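Local coordinates for protein polysialic acid O-acetyltransferase (Escherichia coli, PDB 3JQY) that transfers acetyl groups from acetyl-CoA to the O7 or O9 hydroxyls of capsular polysialic acid, with high specificity for long polymers, at residues S30-C44 with E52-I66. Sequence-based numbering, arbitrary orientation.
Sequences SFSVDDNGSGNVFVC and ENKVQFNGNNNKLII
Phe31 holds its ring between two groups: Asn53 CB lies over the centre of one face, 3.4 Å from the ring centroid and almost on the ring normal, a CH-pi contact, and Phe42 CZ stands over the centre of the opposite face. Val55 N lies at the ring's edge, and Ile66 CD1 comes up obliquely, 3.4 Å from Phe31 CZ. Putting an alanine at Phe31 would probably open a gap between Asn53, Phe42 and Ile66 and leave the Phe42 ring freer to shift. The Phe57 ring is likewise enclosed. Asn40 CB makes a CH-pi contact over its centre, the Asn40 amide stacked within 8° of the ring plane, while Val55 CG2 sits toward the rim of the other face; Val33 CG1 and Phe42 CB meet the edge. Leu64 O lies in the plane of the Phe42 ring, and Leu64 CD2 comes within 3.4 Å of Phe42 CE1. Because Val55 CG1 stands between the backbone N and the carbonyl carbon (chi1 58°), it presses on Val33 CG2 at 3.3 Å, a tight carbon pair.

These groups fill the inside of two successive coils of the left-handed beta-helix characteristic of hexapeptide-repeat transferases. Strand 31-35 pairs in parallel with 53-58 and strand 41-44 with 63-66, their axes 4.6 and 4.8 Å apart; the next coil continues the stack through strands 71-80 and 85-88, Phe79 meeting Phe57. On the outer surface Gln56 NE2 donates to Asp34 OD2 at 2.6 Å, 35° out of the carboxylate plane on its anti side. At the turn Asp35 OD1 accepts from Gly37 N in an Asx turn, and Asn60 OD1 receives Ser38 N at 2.8 Å, tilted from the amide plane. A water donates to both Gly39 O and Asn62 O.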
loop_
_atom_site.group_PDB
_atom_site.type_symbol
_atom_site.label_atom_id
_atom_site.label_comp_id
_atom_site.label_asym_id
_atom_site.label_seq_id
_atom_site.Cartn_x
_atom_site.Cartn_y
_atom_site.Cartn_z
ATOM N N SER B 30 -21.902 17.310 -15.419
ATOM C CA SER B 30 -21.064 16.301 -14.775
ATOM C C SER B 30 -20.866 16.560 -13.283
ATOM O O SER B 30 -20.328 15.716 -12.579
ATOM C CB SER B 30 -19.697 16.191 -15.462
ATOM O OG SER B 30 -18.777 17.139 -14.939
ATOM N N PHE B 31 -21.302 17.722 -12.806
ATOM C CA PHE B 31 -21.096 18.091 -11.409
ATOM C C PHE B 31 -22.377 18.117 -10.585
ATOM O O PHE B 31 -23.455 18.457 -11.081
ATOM C CB PHE B 31 -20.424 19.464 -11.308
ATOM C CG PHE B 31 -18.920 19.411 -11.283
ATOM C CD1 PHE B 31 -18.234 19.472 -10.082
ATOM C CD2 PHE B 31 -18.194 19.318 -12.465
ATOM C CE1 PHE B 31 -16.852 19.433 -10.051
ATOM C CE2 PHE B 31 -16.805 19.279 -12.443
ATOM C CZ PHE B 31 -16.133 19.336 -11.235
ATOM N N SER B 32 -22.246 17.739 -9.321
ATOM C CA SER B 32 -23.256 18.046 -8.325
ATOM C C SER B 32 -22.619 19.049 -7.384
ATOM O O SER B 32 -21.447 18.916 -7.033
ATOM C CB SER B 32 -23.682 16.790 -7.571
ATOM O OG SER B 32 -22.613 16.273 -6.798
ATOM N N VAL B 33 -23.372 20.068 -6.991
ATOM C CA VAL B 33 -22.829 21.097 -6.124
ATOM C C VAL B 33 -23.662 21.199 -4.864
ATOM O O VAL B 33 -24.890 21.274 -4.930
ATOM C CB VAL B 33 -22.801 22.468 -6.824
ATOM C CG1 VAL B 33 -22.239 23.525 -5.889
ATOM C CG2 VAL B 33 -21.980 22.391 -8.107
ATOM N N ASP B 34 -22.991 21.181 -3.719
ATOM C CA ASP B 34 -23.653 21.380 -2.440
ATOM C C ASP B 34 -22.960 22.506 -1.684
ATOM O O ASP B 34 -21.758 22.458 -1.443
ATOM C CB ASP B 34 -23.632 20.098 -1.617
ATOM C CG ASP B 34 -24.432 20.222 -0.343
ATOM O OD1 ASP B 34 -25.564 20.750 -0.404
ATOM O OD2 ASP B 34 -23.930 19.798 0.719
ATOM N N ASP B 35 -23.725 23.519 -1.303
ATOM C CA ASP B 35 -23.142 24.718 -0.715
ATOM C C ASP B 35 -23.797 25.035 0.623
ATOM O O ASP B 35 -24.983 25.360 0.678
ATOM C CB ASP B 35 -23.292 25.885 -1.693
ATOM C CG ASP B 35 -22.532 27.124 -1.257
ATOM O OD1 ASP B 35 -22.101 27.182 -0.088
ATOM O OD2 ASP B 35 -22.378 28.044 -2.093
ATOM N N ASN B 36 -23.023 24.923 1.700
ATOM C CA ASN B 36 -23.529 25.187 3.042
ATOM C C ASN B 36 -23.077 26.527 3.615
ATOM O O ASN B 36 -23.359 26.834 4.774
ATOM C CB ASN B 36 -23.113 24.073 4.004
ATOM C CG ASN B 36 -23.632 22.719 3.587
ATOM O OD1 ASN B 36 -24.528 22.610 2.745
ATOM N ND2 ASN B 36 -23.072 21.671 4.179
ATOM N N GLY B 37 -22.383 27.323 2.806
ATOM C CA GLY B 37 -21.833 28.585 3.268
ATOM C C GLY B 37 -22.222 29.760 2.389
ATOM O O GLY B 37 -23.068 29.634 1.505
ATOM N N SER B 38 -21.603 30.910 2.635
ATOM C CA SER B 38 -21.881 32.114 1.859
ATOM C C SER B 38 -20.661 32.567 1.063
ATOM O O SER B 38 -19.520 32.274 1.424
ATOM C CB SER B 38 -22.328 33.245 2.788
ATOM O OG SER B 38 -21.294 33.578 3.693
ATOM N N GLY B 39 -20.916 33.279 -0.028
ATOM C CA GLY B 39 -19.865 33.912 -0.802
ATOM C C GLY B 39 -19.050 32.961 -1.657
ATOM O O GLY B 39 -18.073 33.376 -2.274
ATOM N N ASN B 40 -19.444 31.690 -1.695
ATOM C CA ASN B 40 -18.695 30.684 -2.453
ATOM C C ASN B 40 -18.863 30.823 -3.961
ATOM O O ASN B 40 -19.928 31.216 -4.438
ATOM C CB ASN B 40 -19.103 29.281 -2.007
ATOM C CG ASN B 40 -18.786 29.024 -0.550
ATOM O OD1 ASN B 40 -19.643 28.569 0.213
ATOM N ND2 ASN B 40 -17.558 29.322 -0.152
ATOM N N VAL B 41 -17.812 30.484 -4.710
ATOM C CA VAL B 41 -17.835 30.612 -6.159
ATOM C C VAL B 41 -17.278 29.371 -6.844
ATOM O O VAL B 41 -16.214 28.887 -6.484
ATOM C CB VAL B 41 -17.026 31.840 -6.610
ATOM C CG1 VAL B 41 -16.910 31.875 -8.113
ATOM C CG2 VAL B 41 -17.674 33.120 -6.080
ATOM N N PHE B 42 -18.014 28.863 -7.826
ATOM C CA PHE B 42 -17.555 27.759 -8.654
ATOM C C PHE B 42 -17.591 28.257 -10.091
ATOM O O PHE B 42 -18.660 28.593 -10.606
ATOM C CB PHE B 42 -18.476 26.548 -8.451
ATOM C CG PHE B 42 -18.171 25.370 -9.345
ATOM C CD1 PHE B 42 -16.880 25.113 -9.782
ATOM C CD2 PHE B 42 -19.181 24.504 -9.728
ATOM C CE1 PHE B 42 -16.609 24.016 -10.588
ATOM C CE2 PHE B 42 -18.916 23.412 -10.540
ATOM C CZ PHE B 42 -17.629 23.164 -10.960
ATOM N N VAL B 43 -16.422 28.352 -10.717
ATOM C CA VAL B 43 -16.331 28.749 -12.117
ATOM C C VAL B 43 -15.831 27.552 -12.908
ATOM O O VAL B 43 -14.737 27.048 -12.651
ATOM C CB VAL B 43 -15.362 29.926 -12.314
ATOM C CG1 VAL B 43 -15.278 30.301 -13.788
ATOM C CG2 VAL B 43 -15.803 31.121 -11.477
ATOM N N CYS B 44 -16.637 27.088 -13.858
ATOM C CA CYS B 44 -16.317 25.857 -14.567
ATOM C C CYS B 44 -16.392 26.055 -16.073
ATOM O O CYS B 44 -17.414 26.496 -16.595
ATOM C CB CYS B 44 -17.276 24.747 -14.142
ATOM S SG CYS B 44 -16.740 23.090 -14.617
ATOM N N GLU B 52 -19.575 12.317 -13.009
ATOM C CA GLU B 52 -19.643 11.887 -11.615
ATOM C C GLU B 52 -18.770 12.724 -10.689
ATOM O O GLU B 52 -18.100 12.190 -9.802
ATOM C CB GLU B 52 -19.266 10.407 -11.496
ATOM C CG GLU B 52 -20.211 9.466 -12.229
ATOM C CD GLU B 52 -21.542 9.304 -11.520
ATOM O OE1 GLU B 52 -21.673 9.791 -10.375
ATOM O OE2 GLU B 52 -22.457 8.685 -12.106
ATOM N N ASN B 53 -18.789 14.036 -10.891
ATOM C CA ASN B 53 -17.984 14.940 -10.072
ATOM C C ASN B 53 -18.811 15.641 -9.003
ATOM O O ASN B 53 -20.026 15.799 -9.147
ATOM C CB ASN B 53 -17.295 15.970 -10.955
ATOM C CG ASN B 53 -16.514 15.332 -12.073
ATOM O OD1 ASN B 53 -16.806 15.537 -13.260
ATOM N ND2 ASN B 53 -15.527 14.535 -11.707
ATOM N N LYS B 54 -18.151 16.062 -7.929
ATOM C CA LYS B 54 -18.848 16.718 -6.831
ATOM C C LYS B 54 -18.031 17.855 -6.222
ATOM O O LYS B 54 -16.818 17.749 -6.079
ATOM C CB LYS B 54 -19.188 15.688 -5.751
ATOM C CG LYS B 54 -20.160 14.608 -6.217
ATOM C CD LYS B 54 -19.874 13.254 -5.568
ATOM C CE LYS B 54 -19.855 13.340 -4.048
ATOM N NZ LYS B 54 -21.107 13.936 -3.504
ATOM N N VAL B 55 -18.709 18.945 -5.880
ATOM C CA VAL B 55 -18.094 20.006 -5.098
ATOM C C VAL B 55 -18.956 20.253 -3.862
ATOM O O VAL B 55 -20.186 20.329 -3.944
ATOM C CB VAL B 55 -17.893 21.301 -5.911
ATOM C CG1 VAL B 55 -19.210 21.802 -6.456
ATOM C CG2 VAL B 55 -17.230 22.379 -5.051
ATOM N N GLN B 56 -18.294 20.328 -2.717
ATOM C CA GLN B 56 -18.953 20.516 -1.438
ATOM C C GLN B 56 -18.316 21.711 -0.751
ATOM O O GLN B 56 -17.128 21.694 -0.452
ATOM C CB GLN B 56 -18.782 19.263 -0.573
ATOM C CG GLN B 56 -19.343 19.382 0.831
ATOM C CD GLN B 56 -20.843 19.224 0.869
ATOM O OE1 GLN B 56 -21.389 18.247 0.349
ATOM N NE2 GLN B 56 -21.525 20.180 1.492
ATOM N N PHE B 57 -19.102 22.754 -0.509
ATOM C CA PHE B 57 -18.619 23.926 0.212
ATOM C C PHE B 57 -19.114 23.853 1.652
ATOM O O PHE B 57 -20.300 24.066 1.910
ATOM C CB PHE B 57 -19.159 25.219 -0.417
ATOM C CG PHE B 57 -18.631 25.517 -1.806
ATOM C CD1 PHE B 57 -17.350 26.017 -1.985
ATOM C CD2 PHE B 57 -19.437 25.346 -2.920
ATOM C CE1 PHE B 57 -16.871 26.315 -3.245
ATOM C CE2 PHE B 57 -18.967 25.643 -4.189
ATOM C CZ PHE B 57 -17.681 26.132 -4.353
ATOM N N ASN B 58 -18.215 23.540 2.580
ATOM C CA ASN B 58 -18.543 23.542 4.005
ATOM C C ASN B 58 -17.861 24.725 4.684
ATOM O O ASN B 58 -17.108 24.556 5.645
ATOM C CB ASN B 58 -18.078 22.251 4.685
ATOM C CG ASN B 58 -18.908 21.038 4.299
ATOM O OD1 ASN B 58 -20.069 21.156 3.923
ATOM N ND2 ASN B 58 -18.304 19.859 4.399
ATOM N N GLY B 59 -18.125 25.919 4.171
ATOM C CA GLY B 59 -17.496 27.129 4.662
ATOM C C GLY B 59 -17.823 28.295 3.747
ATOM O O GLY B 59 -18.632 28.163 2.838
ATOM N N ASN B 60 -17.176 29.429 3.984
ATOM C CA ASN B 60 -17.487 30.659 3.262
ATOM C C ASN B 60 -16.333 31.184 2.418
ATOM O O ASN B 60 -15.164 30.926 2.712
ATOM C CB ASN B 60 -17.893 31.743 4.263
ATOM C CG ASN B 60 -18.940 31.265 5.248
ATOM O OD1 ASN B 60 -19.884 30.570 4.878
ATOM N ND2 ASN B 60 -18.780 31.643 6.515
ATOM N N ASN B 61 -16.674 31.942 1.380
ATOM C CA ASN B 61 -15.688 32.676 0.596
ATOM C C ASN B 61 -14.620 31.781 -0.005
ATOM O O ASN B 61 -13.445 32.152 -0.058
ATOM C CB ASN B 61 -15.050 33.777 1.442
ATOM C CG ASN B 61 -16.075 34.765 1.959
ATOM O OD1 ASN B 61 -15.980 35.247 3.088
ATOM N ND2 ASN B 61 -17.077 35.055 1.138
ATOM N N ASN B 62 -15.039 30.601 -0.449
ATOM C CA ASN B 62 -14.150 29.678 -1.150
ATOM C C ASN B 62 -14.290 29.858 -2.649
ATOM O O ASN B 62 -15.294 30.377 -3.122
ATOM C CB ASN B 62 -14.507 28.240 -0.791
ATOM C CG ASN B 62 -14.396 27.970 0.692
ATOM O OD1 ASN B 62 -15.398 27.800 1.385
ATOM N ND2 ASN B 62 -13.175 27.936 1.187
ATOM N N LYS B 63 -13.283 29.427 -3.398
ATOM C CA LYS B 63 -13.363 29.470 -4.851
ATOM C C LYS B 63 -12.791 28.218 -5.501
ATOM O O LYS B 63 -11.676 27.795 -5.186
ATOM C CB LYS B 63 -12.668 30.713 -5.404
ATOM C CG LYS B 63 -12.991 30.978 -6.886
ATOM C CD LYS B 63 -12.432 32.317 -7.355
ATOM C CE LYS B 63 -12.802 32.601 -8.804
ATOM N NZ LYS B 63 -12.242 33.903 -9.266
ATOM N N LEU B 64 -13.578 27.631 -6.399
ATOM C CA LEU B 64 -13.126 26.535 -7.252
ATOM C C LEU B 64 -13.168 27.007 -8.698
ATOM O O LEU B 64 -14.209 27.464 -9.173
ATOM C CB LEU B 64 -14.024 25.311 -7.090
ATOM C CG LEU B 64 -13.815 24.171 -8.094
ATOM C CD1 LEU B 64 -12.397 23.638 -8.005
ATOM C CD2 LEU B 64 -14.826 23.054 -7.878
ATOM N N ILE B 65 -12.033 26.897 -9.379
ATOM C CA ILE B 65 -11.925 27.249 -10.789
ATOM C C ILE B 65 -11.443 26.030 -11.557
ATOM O O ILE B 65 -10.383 25.477 -11.252
ATOM C CB ILE B 65 -10.871 28.346 -11.015
ATOM C CG1 ILE B 65 -11.276 29.641 -10.318
ATOM C CG2 ILE B 65 -10.644 28.572 -12.523
ATOM C CD1 ILE B 65 -10.132 30.622 -10.188
ATOM N N ILE B 66 -12.218 25.599 -12.543
ATOM C CA ILE B 66 -11.775 24.519 -13.415
ATOM C C ILE B 66 -11.854 25.018 -14.849
ATOM O O ILE B 66 -12.912 25.444 -15.302
ATOM C CB ILE B 66 -12.661 23.267 -13.266
ATOM C CG1 ILE B 66 -12.729 22.821 -11.802
ATOM C CG2 ILE B 66 -12.142 22.140 -14.169
ATOM C CD1 ILE B 66 -13.536 21.561 -11.577
HETATM O O HOH W 1 -19.520 35.344 2.831
HETATM O O HOH W 2 -15.471 33.291 -3.100
#